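Local coordinates for YfkN protein (Bacillus subtilis subsp. subtilis, PDB 3GVE) that belongs to the calcineurin-like phosphoesterase family and holds a manganese and a magnesium ion in a two-metal site, at residues Ser13-Thr18 / Lys285-Ile290; Asn69-Tyr74 / Gln329-Asn334; Pro8-Ser13 / Lys151-Glu156; Pro172-Thr177 / Gly227-Val232. All coordinates share one frame; numbering follows the deposited sequence.

Overall arrangement
The contacts run from the core of the molecule to its surface. Contact 1 is wholly buried, about 9 Å from the centre of the chain, and joins two neighbouring strands by backbone bonds. Contact 3 uses the same strand 9-17 nearer its start, where partly exposed groups and two bridging waters tie it to the end of strand 146-154. Contact 2, on the opposite side of the chain's centre from contact 3, is buried helix-on-helix packing carried by side chains. Contact 4 joins two loops at the surface through one hydrogen bond from a side-chain amide; its Pro172 and Glu229 lie near the metal site, and its centre is about 35 Å from that of contact 3.

Contact 1: residues Ser13-Thr18 / Lys285-Ile290; sequences SILATT and KYLGVI
Leu15 packs against Val289 and Leu287 on one face of an antiparallel strand pair. Its CB sits near the carbonyl of Gly288, with CB 4.1 Å from Gly288 O. CG is anti to its own carbonyl carbon (chi1 -50°), which carries the branch up beside Val289, the two side chains pointing the same way. At the tip CD2 rests against both Val289 methyls, 4.0 Å from Val289 CG2, and meets Leu287 CD2 at 4.3 Å. Leu287 also leans back over the partner strand: its CD1 approaches Ala16 O to 3.4 Å and reaches the methyl of Thr17 beyond. On the other face Ile14 and Ile290 lie flank to flank, Ile14 CD1 being 4.2 Å from Ile290 CG2. Two hydrogen-bonded pairs fix the register. Ile14 and Ile290 exchange bonds, with Ile290 N to Ile14 O 2.9 Å and nearly straight; Ala16 and Gly288 do the same, though Ala16 N comes to Gly288 O tilted from the carbonyl plane. Where the strands part, a water bridges Thr18 N and Tyr286 O. Helix 40-53 covers the Leu15 face, and strands 244-247 and 275-280 of the second sheet cover the Ile14 face. Such a central strand pair between a helix layer and another sheet is characteristic of the layered alpha/beta sandwich of calcineurin-like phosphoesterases.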
# COMPACT_ATOMS: atom_id res chain seq x y z
N SER A 13 14.86 21.82 -18.51
CA SER A 13 13.85 21.31 -17.60
C SER A 13 14.01 19.81 -17.46
O SER A 13 14.26 19.12 -18.43
CB SER A 13 12.46 21.61 -18.12
OG SER A 13 12.20 22.99 -18.12
N ILE A 14 13.88 19.31 -16.24
CA ILE A 14 13.94 17.88 -15.99
C ILE A 14 12.62 17.47 -15.37
O ILE A 14 12.24 18.00 -14.35
CB ILE A 14 15.08 17.53 -15.01
CG1 ILE A 14 16.44 18.01 -15.53
CG2 ILE A 14 15.13 16.02 -14.76
CD1 ILE A 14 17.44 18.24 -14.42
N LEU A 15 11.93 16.54 -16.02
CA LEU A 15 10.67 16.00 -15.49
C LEU A 15 10.94 14.62 -14.90
O LEU A 15 11.71 13.87 -15.47
CB LEU A 15 9.65 15.88 -16.61
CG LEU A 15 9.45 17.14 -17.47
CD1 LEU A 15 8.38 16.85 -18.52
CD2 LEU A 15 9.06 18.35 -16.63
N ALA A 16 10.32 14.30 -13.77
CA ALA A 16 10.65 13.07 -13.04
C ALA A 16 9.47 12.34 -12.44
O ALA A 16 8.60 12.97 -11.81
CB ALA A 16 11.65 13.38 -11.91
N THR A 17 9.47 11.01 -12.61
CA THR A 17 8.50 10.17 -11.87
C THR A 17 9.25 9.34 -10.85
O THR A 17 10.51 9.13 -10.97
CB THR A 17 7.72 9.27 -12.84
OG1 THR A 17 8.65 8.58 -13.71
CG2 THR A 17 6.78 10.10 -13.68
N THR A 18 8.56 8.92 -9.81
CA THR A 18 9.15 8.02 -8.84
C THR A 18 8.09 7.13 -8.20
O THR A 18 6.95 7.52 -8.08
CB THR A 18 9.92 8.79 -7.71
OG1 THR A 18 10.80 7.89 -7.00
CG2 THR A 18 8.95 9.46 -6.72
N LYS A 285 1.13 10.22 -8.61
CA LYS A 285 0.25 11.27 -8.09
C LYS A 285 0.75 12.71 -8.31
O LYS A 285 -0.02 13.65 -8.30
CB LYS A 285 -0.06 11.03 -6.60
CG LYS A 285 -0.90 9.77 -6.35
CD LYS A 285 -1.00 9.45 -4.85
CE LYS A 285 -1.80 8.16 -4.58
NZ LYS A 285 -1.84 7.92 -3.11
N TYR A 286 2.05 12.85 -8.53
CA TYR A 286 2.70 14.12 -8.80
C TYR A 286 3.77 13.88 -9.86
O TYR A 286 4.27 12.76 -10.00
CB TYR A 286 3.38 14.65 -7.55
CG TYR A 286 2.47 15.31 -6.54
CD1 TYR A 286 2.46 16.68 -6.39
CD2 TYR A 286 1.64 14.55 -5.73
CE1 TYR A 286 1.63 17.29 -5.44
CE2 TYR A 286 0.82 15.16 -4.79
CZ TYR A 286 0.82 16.51 -4.66
OH TYR A 286 -0.00 17.11 -3.73
N LEU A 287 4.10 14.93 -10.60
CA LEU A 287 5.28 14.96 -11.46
C LEU A 287 6.30 15.92 -10.83
O LEU A 287 5.95 17.00 -10.39
CB LEU A 287 4.90 15.49 -12.84
CG LEU A 287 6.03 15.51 -13.87
CD1 LEU A 287 6.44 14.09 -14.21
CD2 LEU A 287 5.59 16.27 -15.12
N GLY A 288 7.56 15.51 -10.81
CA GLY A 288 8.63 16.39 -10.35
C GLY A 288 9.12 17.24 -11.52
O GLY A 288 9.21 16.77 -12.63
N VAL A 289 9.46 18.48 -11.22
CA VAL A 289 9.90 19.43 -12.25
C VAL A 289 11.07 20.22 -11.70
O VAL A 289 10.92 20.94 -10.74
CB VAL A 289 8.76 20.40 -12.68
CG1 VAL A 289 9.23 21.34 -13.78
CG2 VAL A 289 7.53 19.62 -13.13
N ILE A 290 12.23 20.07 -12.32
CA ILE A 290 13.38 20.89 -11.99
C ILE A 290 13.76 21.77 -13.18
O ILE A 290 13.90 21.30 -14.28
CB ILE A 290 14.59 20.02 -11.58
CG1 ILE A 290 14.31 19.37 -10.23
CG2 ILE A 290 15.86 20.84 -11.55
CD1 ILE A 290 15.42 18.46 -9.73
O HOH W 1 5.70 10.36 -10.39

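Contact 2: residues Asn69-Tyr74 / Gln329-Asn334; sequences NPLGEY and QQTHQN
Tyr74 lays its ring against Asn334, and Leu71 meets Thr331 one helical turn earlier. Backbone atom C of Asn334 lies over one face of the phenol, and the CB of the same residue presses on the far end of the ring, 3.4 Å from Tyr74 CZ. The ring and the Asn334 amide cross obliquely, their planes 44° apart. Tyr74 CG is anti to the backbone N (chi1 175°), which extends the ring across the gap between the helices. Thr331 contributes its methyl: CG2 stands 4.1 Å from Tyr74 CD2, approaching obliquely, and also touches Leu71, 4.1 Å from its CD1. Leu71 crosses the threonine at about a right angle, and its CD1 continues to the backbone of the next residue, 4.3 Å from His332 CA.

In the second shell, Gln330 NE2 donates to Asn334 OD1 at 3.0 Å. The donor stands well above the plane of the receiving carbonyl, but the acceptor lies in the plane of the Gln330 amide, a bond that ties the asparagine to the preceding turn of its own helix. Tyr78 stacks on Tyr74, while His332, whose CB leaves the backbone away from helix 70-85, bonds through ND1 to Tyr29 OH.

The segments of helices 70-85 and 322-340 cross almost perpendicularly, at 97°, with axes 9.7 Å apart. Thr335 of the C-terminal helix extends the packing onto Leu71 and Tyr74, and helix 91-98 closes another flank, Ile92 on Leu71 and Pro91 on Thr331.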
# COMPACT_ATOMS: atom_id res chain seq x y z
N ASN A 69 1.88 -4.06 -7.94
CA ASN A 69 0.47 -4.41 -8.18
C ASN A 69 0.34 -5.66 -9.05
O ASN A 69 1.34 -6.22 -9.43
CB ASN A 69 -0.34 -3.20 -8.69
CG ASN A 69 -0.02 -2.81 -10.13
OD1 ASN A 69 -0.43 -1.75 -10.60
ND2 ASN A 69 0.67 -3.66 -10.83
N PRO A 70 -0.87 -6.10 -9.36
CA PRO A 70 -1.02 -7.32 -10.16
C PRO A 70 -0.51 -7.23 -11.61
O PRO A 70 -0.22 -8.26 -12.18
CB PRO A 70 -2.53 -7.59 -10.11
CG PRO A 70 -2.91 -7.07 -8.77
CD PRO A 70 -2.11 -5.79 -8.63
N LEU A 71 -0.37 -6.04 -12.17
CA LEU A 71 0.22 -5.90 -13.50
C LEU A 71 1.70 -6.28 -13.46
O LEU A 71 2.18 -6.98 -14.34
CB LEU A 71 0.02 -4.49 -14.05
CG LEU A 71 0.52 -4.32 -15.49
CD1 LEU A 71 -0.38 -3.39 -16.30
CD2 LEU A 71 1.97 -3.87 -15.54
N GLY A 72 2.41 -5.86 -12.42
CA GLY A 72 3.79 -6.26 -12.24
C GLY A 72 3.92 -7.76 -12.03
O GLY A 72 4.85 -8.38 -12.51
N GLU A 73 2.96 -8.33 -11.29
CA GLU A 73 2.91 -9.78 -11.06
C GLU A 73 2.64 -10.53 -12.36
O GLU A 73 3.24 -11.54 -12.63
CB GLU A 73 1.76 -10.13 -10.11
CG GLU A 73 1.97 -9.79 -8.69
CD GLU A 73 0.68 -9.97 -7.88
OE1 GLU A 73 0.61 -9.37 -6.81
OE2 GLU A 73 -0.26 -10.68 -8.32
N TYR A 74 1.72 -10.01 -13.15
CA TYR A 74 1.40 -10.62 -14.42
C TYR A 74 2.67 -10.74 -15.29
O TYR A 74 2.93 -11.75 -15.91
CB TYR A 74 0.30 -9.83 -15.16
CG TYR A 74 0.07 -10.39 -16.54
CD1 TYR A 74 -0.76 -11.48 -16.73
CD2 TYR A 74 0.74 -9.89 -17.65
CE1 TYR A 74 -0.94 -12.03 -17.96
CE2 TYR A 74 0.56 -10.44 -18.89
CZ TYR A 74 -0.28 -11.50 -19.04
OH TYR A 74 -0.47 -12.07 -20.28
N GLN A 329 -2.61 -1.40 -23.01
CA GLN A 329 -3.96 -1.97 -23.01
C GLN A 329 -4.03 -3.49 -22.98
O GLN A 329 -4.73 -4.05 -22.16
CB GLN A 329 -4.75 -1.46 -24.21
CG GLN A 329 -6.14 -2.02 -24.28
CD GLN A 329 -7.03 -1.16 -25.11
OE1 GLN A 329 -7.34 -0.06 -24.74
NE2 GLN A 329 -7.42 -1.67 -26.26
N GLN A 330 -3.31 -4.15 -23.87
CA GLN A 330 -3.38 -5.62 -23.95
C GLN A 330 -2.89 -6.24 -22.64
O GLN A 330 -3.49 -7.15 -22.13
CB GLN A 330 -2.59 -6.18 -25.13
CG GLN A 330 -2.89 -7.67 -25.39
CD GLN A 330 -4.40 -7.93 -25.49
OE1 GLN A 330 -5.06 -7.39 -26.35
NE2 GLN A 330 -4.93 -8.74 -24.56
N THR A 331 -1.79 -5.73 -22.12
CA THR A 331 -1.25 -6.22 -20.85
C THR A 331 -2.24 -5.98 -19.70
O THR A 331 -2.43 -6.82 -18.86
CB THR A 331 0.08 -5.53 -20.51
OG1 THR A 331 1.02 -5.78 -21.56
CG2 THR A 331 0.64 -6.05 -19.19
N HIS A 332 -2.82 -4.80 -19.69
CA HIS A 332 -3.83 -4.46 -18.70
C HIS A 332 -5.02 -5.43 -18.76
O HIS A 332 -5.45 -5.93 -17.75
CB HIS A 332 -4.26 -3.01 -18.91
CG HIS A 332 -5.43 -2.60 -18.08
ND1 HIS A 332 -5.39 -2.52 -16.70
CD2 HIS A 332 -6.69 -2.27 -18.43
CE1 HIS A 332 -6.57 -2.14 -16.25
NE2 HIS A 332 -7.37 -1.97 -17.28
N GLN A 333 -5.50 -5.71 -19.97
CA GLN A 333 -6.62 -6.66 -20.13
C GLN A 333 -6.22 -8.07 -19.72
O GLN A 333 -7.00 -8.77 -19.11
CB GLN A 333 -7.19 -6.61 -21.54
CG GLN A 333 -7.85 -5.27 -21.81
CD GLN A 333 -8.44 -5.15 -23.17
OE1 GLN A 333 -8.53 -6.13 -23.90
NE2 GLN A 333 -8.85 -3.96 -23.52
N ASN A 334 -4.99 -8.46 -20.02
CA ASN A 334 -4.48 -9.75 -19.57
C ASN A 334 -4.38 -9.82 -18.05
O ASN A 334 -4.61 -10.84 -17.44
CB ASN A 334 -3.11 -10.05 -20.21
CG ASN A 334 -3.20 -10.29 -21.71
OD1 ASN A 334 -4.26 -10.48 -22.26
ND2 ASN A 334 -2.06 -10.26 -22.37

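Contact 3: residues Pro8-Ser13 / Lys151-Glu156; sequences PQVHLS and KTLIDE
Gln9 and Glu156 run side by side, both chains extended and pointing the same way, with the planes of amide and carboxylate 39° apart. The carboxylate lies alongside the aliphatic part of the glutamine, Glu156 OE1 coming 3.7 Å from Gln9 CB. Below these ends the flat peptide group of Gln9 is gripped at its oxygen: Glu156 N donates to Gln9 O at 2.9 Å, meeting the carbonyl almost head-on. Glu156 CG and the CB of Asp155 close round the same oxygen. The carboxylate of Asp155 is divided between two tasks. Its CG sits between backbone N and carbonyl carbon (chi1 72°), and OD1 serves its own loop, receiving the N-H groups of Asn157, closing an Asx-turn, and of Asn159. OD2 takes Gln161 NE2 and a water that also donates to Pro8 O, 2.7 Å from that oxygen.

Val10 straddles the apolar side, one methyl to each neighbour: CG1 is 3.9 Å from Leu153 CB, and CG2 is 3.7 Å from Asp155 CB. Leu153 crosses it at about a right angle and carries on to Leu12, CD1 to CD1 at 4.1 Å. Another water joins the backbones, accepting from His11 N and donating to Ile154 O.

The strand segments meet at 114° and form no ladder. Strand 9-17 pairs here with 286-297, and strand 146-154 pairs with 160-170, so the contact joins the start of an inner strand of one sheet to the end of strand 146-154 of the other; Asn56, beside strand 57-61, bonds to His11 O and Ile154 O.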
# COMPACT_ATOMS: atom_id res chain seq x y z
N PRO A 8 24.67 34.20 -22.19
CA PRO A 8 23.33 33.79 -22.62
C PRO A 8 22.96 32.44 -21.97
O PRO A 8 23.80 31.56 -21.94
CB PRO A 8 23.50 33.61 -24.15
CG PRO A 8 24.86 34.01 -24.49
CD PRO A 8 25.66 33.88 -23.24
N GLN A 9 21.75 32.30 -21.47
CA GLN A 9 21.52 31.10 -20.72
C GLN A 9 20.85 29.99 -21.56
O GLN A 9 20.32 30.22 -22.60
CB GLN A 9 20.66 31.40 -19.48
CG GLN A 9 21.15 32.58 -18.64
CD GLN A 9 20.41 32.76 -17.37
OE1 GLN A 9 21.01 32.98 -16.35
NE2 GLN A 9 19.12 32.58 -17.42
N VAL A 10 20.94 28.78 -21.05
CA VAL A 10 20.12 27.63 -21.50
C VAL A 10 19.11 27.28 -20.39
O VAL A 10 19.50 27.04 -19.28
CB VAL A 10 20.98 26.41 -21.81
CG1 VAL A 10 20.12 25.25 -22.19
CG2 VAL A 10 22.01 26.72 -22.96
N HIS A 11 17.83 27.24 -20.71
CA HIS A 11 16.86 26.78 -19.72
C HIS A 11 16.64 25.28 -19.96
O HIS A 11 16.08 24.92 -20.97
CB HIS A 11 15.56 27.58 -19.83
CG HIS A 11 14.47 27.12 -18.91
ND1 HIS A 11 13.15 27.40 -19.14
CD2 HIS A 11 14.51 26.38 -17.78
CE1 HIS A 11 12.41 26.89 -18.18
NE2 HIS A 11 13.21 26.25 -17.35
N LEU A 12 17.09 24.44 -19.05
CA LEU A 12 16.91 23.01 -19.14
C LEU A 12 15.86 22.59 -18.10
O LEU A 12 15.94 22.98 -16.95
CB LEU A 12 18.25 22.31 -18.87
CG LEU A 12 18.24 20.79 -18.84
CD1 LEU A 12 17.84 20.25 -20.21
CD2 LEU A 12 19.60 20.26 -18.43
N SER A 13 14.86 21.82 -18.51
CA SER A 13 13.85 21.31 -17.60
C SER A 13 14.01 19.81 -17.46
O SER A 13 14.26 19.12 -18.43
CB SER A 13 12.46 21.61 -18.12
OG SER A 13 12.20 22.99 -18.12
N LYS A 151 23.85 16.55 -25.52
CA LYS A 151 22.57 17.07 -25.97
C LYS A 151 22.76 18.38 -26.73
O LYS A 151 23.55 19.21 -26.31
CB LYS A 151 21.67 17.34 -24.76
CG LYS A 151 21.45 16.17 -23.83
CD LYS A 151 20.97 14.97 -24.59
CE LYS A 151 19.50 15.01 -24.80
NZ LYS A 151 19.09 13.77 -25.50
N THR A 152 22.02 18.59 -27.82
CA THR A 152 22.06 19.92 -28.49
C THR A 152 20.86 20.65 -27.93
O THR A 152 19.70 20.34 -28.22
CB THR A 152 21.98 19.79 -30.02
OG1 THR A 152 23.04 19.00 -30.53
CG2 THR A 152 22.02 21.19 -30.75
N LEU A 153 21.14 21.60 -27.07
CA LEU A 153 20.12 22.37 -26.41
C LEU A 153 20.05 23.71 -27.09
O LEU A 153 20.97 24.13 -27.77
CB LEU A 153 20.47 22.52 -24.92
CG LEU A 153 20.49 21.21 -24.13
CD1 LEU A 153 20.88 21.44 -22.68
CD2 LEU A 153 19.19 20.46 -24.26
N ILE A 154 18.93 24.39 -26.93
CA ILE A 154 18.76 25.70 -27.57
C ILE A 154 18.79 26.77 -26.48
O ILE A 154 18.02 26.73 -25.53
CB ILE A 154 17.43 25.77 -28.35
CG1 ILE A 154 17.37 24.67 -29.43
CG2 ILE A 154 17.24 27.16 -28.94
CD1 ILE A 154 18.45 24.75 -30.48
N ASP A 155 19.68 27.74 -26.62
CA ASP A 155 19.78 28.79 -25.61
C ASP A 155 18.73 29.89 -25.79
O ASP A 155 17.90 29.81 -26.66
CB ASP A 155 21.23 29.32 -25.46
CG ASP A 155 21.70 30.18 -26.64
OD1 ASP A 155 20.87 30.70 -27.38
OD2 ASP A 155 22.93 30.32 -26.80
N GLU A 156 18.77 30.90 -24.93
CA GLU A 156 17.75 31.94 -24.96
C GLU A 156 17.86 32.86 -26.18
O GLU A 156 16.95 33.61 -26.47
CB GLU A 156 17.77 32.74 -23.67
CG GLU A 156 17.34 31.89 -22.50
CD GLU A 156 17.21 32.66 -21.21
OE1 GLU A 156 18.01 33.57 -20.96
OE2 GLU A 156 16.31 32.29 -20.44
O HOH W 2 24.56 30.00 -24.06
O HOH W 3 16.95 28.04 -23.30

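Contact 4: residues Pro172-Thr177 / Gly227-Val232; sequences PPQIMT and GAENAV
Gln174 lays its amide against Glu229 and bonds to Gly227. Its NE2 donates to Gly227 O at 3.0 Å, with the acceptor 24° out of the amide plane. The chain bends at chi2 (76°), folding the amide back over the loop, where CD lies 3.6 Å from Glu229 CB. The other amide atom, OE1, packs 3.4 Å from Glu229 CA; it is buried here and has no polar partner in the model. Gln174 and Glu229 cross at about a right angle, the extended glutamate leading on from the contact. Its OE2 is hydrogen-bonded to His249 NE2, and His249 is a magnesium ligand, so Glu229 belongs to the second shell of the two-metal site of this calcineurin-like fold. A citric acid molecule lies about 5 Å from its side chain. Across the contact, the type I beta turn from Pro172 to Ile175 presents two proline rings to the loop. Pro172 CG stands 3.9 Å from Glu229 O, a carbonyl whose hydrogen bond comes from Thr217 OG1. Pro173 packs beside it on the preceding peptides, with CD 4.0 Å from Ala228 O. Gly227 has a positive phi (93°) that suits glycine, and its N-H is held by Asp191 OD1.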
# COMPACT_ATOMS: atom_id res chain seq x y z
N PRO A 172 18.97 2.13 -1.89
CA PRO A 172 19.37 1.97 -0.48
C PRO A 172 20.10 0.64 -0.24
O PRO A 172 19.74 -0.38 -0.79
CB PRO A 172 18.04 2.00 0.29
CG PRO A 172 17.11 2.79 -0.62
CD PRO A 172 17.51 2.30 -2.01
N PRO A 173 21.13 0.67 0.60
CA PRO A 173 21.88 -0.56 0.91
C PRO A 173 21.04 -1.61 1.63
O PRO A 173 21.44 -2.76 1.64
CB PRO A 173 23.04 -0.07 1.80
CG PRO A 173 23.10 1.37 1.65
CD PRO A 173 21.75 1.86 1.20
N GLN A 174 19.90 -1.20 2.16
CA GLN A 174 19.00 -2.08 2.87
C GLN A 174 18.36 -3.14 1.96
O GLN A 174 17.68 -4.02 2.46
CB GLN A 174 17.91 -1.24 3.56
CG GLN A 174 18.36 -0.47 4.79
CD GLN A 174 19.18 0.77 4.47
OE1 GLN A 174 19.23 1.21 3.34
NE2 GLN A 174 19.82 1.33 5.48
N ILE A 175 18.60 -3.08 0.65
CA ILE A 175 18.11 -4.16 -0.22
C ILE A 175 18.73 -5.51 0.19
O ILE A 175 18.18 -6.54 -0.04
CB ILE A 175 18.37 -3.89 -1.74
CG1 ILE A 175 19.87 -3.81 -2.05
CG2 ILE A 175 17.64 -2.63 -2.21
CD1 ILE A 175 20.16 -3.77 -3.59
N MSE A 176 19.89 -5.46 0.85
CA MSE A 176 20.54 -6.68 1.32
C MSE A 176 19.72 -7.37 2.41
O MSE A 176 19.82 -8.56 2.61
CB MSE A 176 21.94 -6.37 1.84
CG MSE A 176 22.91 -5.84 0.79
SE MSE A 176 23.04 -6.89 -0.86
CE MSE A 176 23.39 -8.66 -0.14
N THR A 177 18.90 -6.60 3.11
CA THR A 177 17.94 -7.13 4.08
C THR A 177 16.61 -7.45 3.41
O THR A 177 16.10 -8.55 3.52
CB THR A 177 17.71 -6.11 5.21
OG1 THR A 177 18.94 -5.90 5.90
CG2 THR A 177 16.67 -6.60 6.22
N GLY A 227 25.68 4.33 5.19
CA GLY A 227 24.75 3.23 5.27
C GLY A 227 23.30 3.66 5.44
O GLY A 227 22.41 2.83 5.52
N ALA A 228 23.09 4.97 5.53
CA ALA A 228 21.74 5.51 5.72
C ALA A 228 20.79 5.14 4.59
O ALA A 228 21.15 5.17 3.42
CB ALA A 228 21.80 7.01 5.87
N GLU A 229 19.56 4.81 4.97
CA GLU A 229 18.51 4.47 4.03
C GLU A 229 18.04 5.67 3.21
O GLU A 229 17.79 5.54 2.02
CB GLU A 229 17.33 3.87 4.81
CG GLU A 229 16.15 3.41 3.94
CD GLU A 229 15.05 2.70 4.72
OE1 GLU A 229 15.32 2.27 5.86
OE2 GLU A 229 13.94 2.56 4.20
N ASN A 230 17.90 6.81 3.89
CA ASN A 230 17.35 8.04 3.32
C ASN A 230 18.40 9.14 3.35
O ASN A 230 18.49 9.89 4.30
CB ASN A 230 16.06 8.42 4.07
CG ASN A 230 14.93 7.45 3.76
OD1 ASN A 230 14.54 7.28 2.62
ND2 ASN A 230 14.40 6.80 4.80
N ALA A 231 19.17 9.21 2.28
CA ALA A 231 20.44 9.91 2.27
C ALA A 231 20.52 11.19 1.45
O ALA A 231 21.60 11.68 1.23
CB ALA A 231 21.55 8.93 1.80
N VAL A 232 19.39 11.70 0.97
CA VAL A 232 19.43 12.89 0.11
C VAL A 232 20.12 14.11 0.75
O VAL A 232 20.86 14.82 0.10
CB VAL A 232 18.02 13.27 -0.39
CG1 VAL A 232 18.06 14.67 -1.05
CG2 VAL A 232 17.54 12.22 -1.41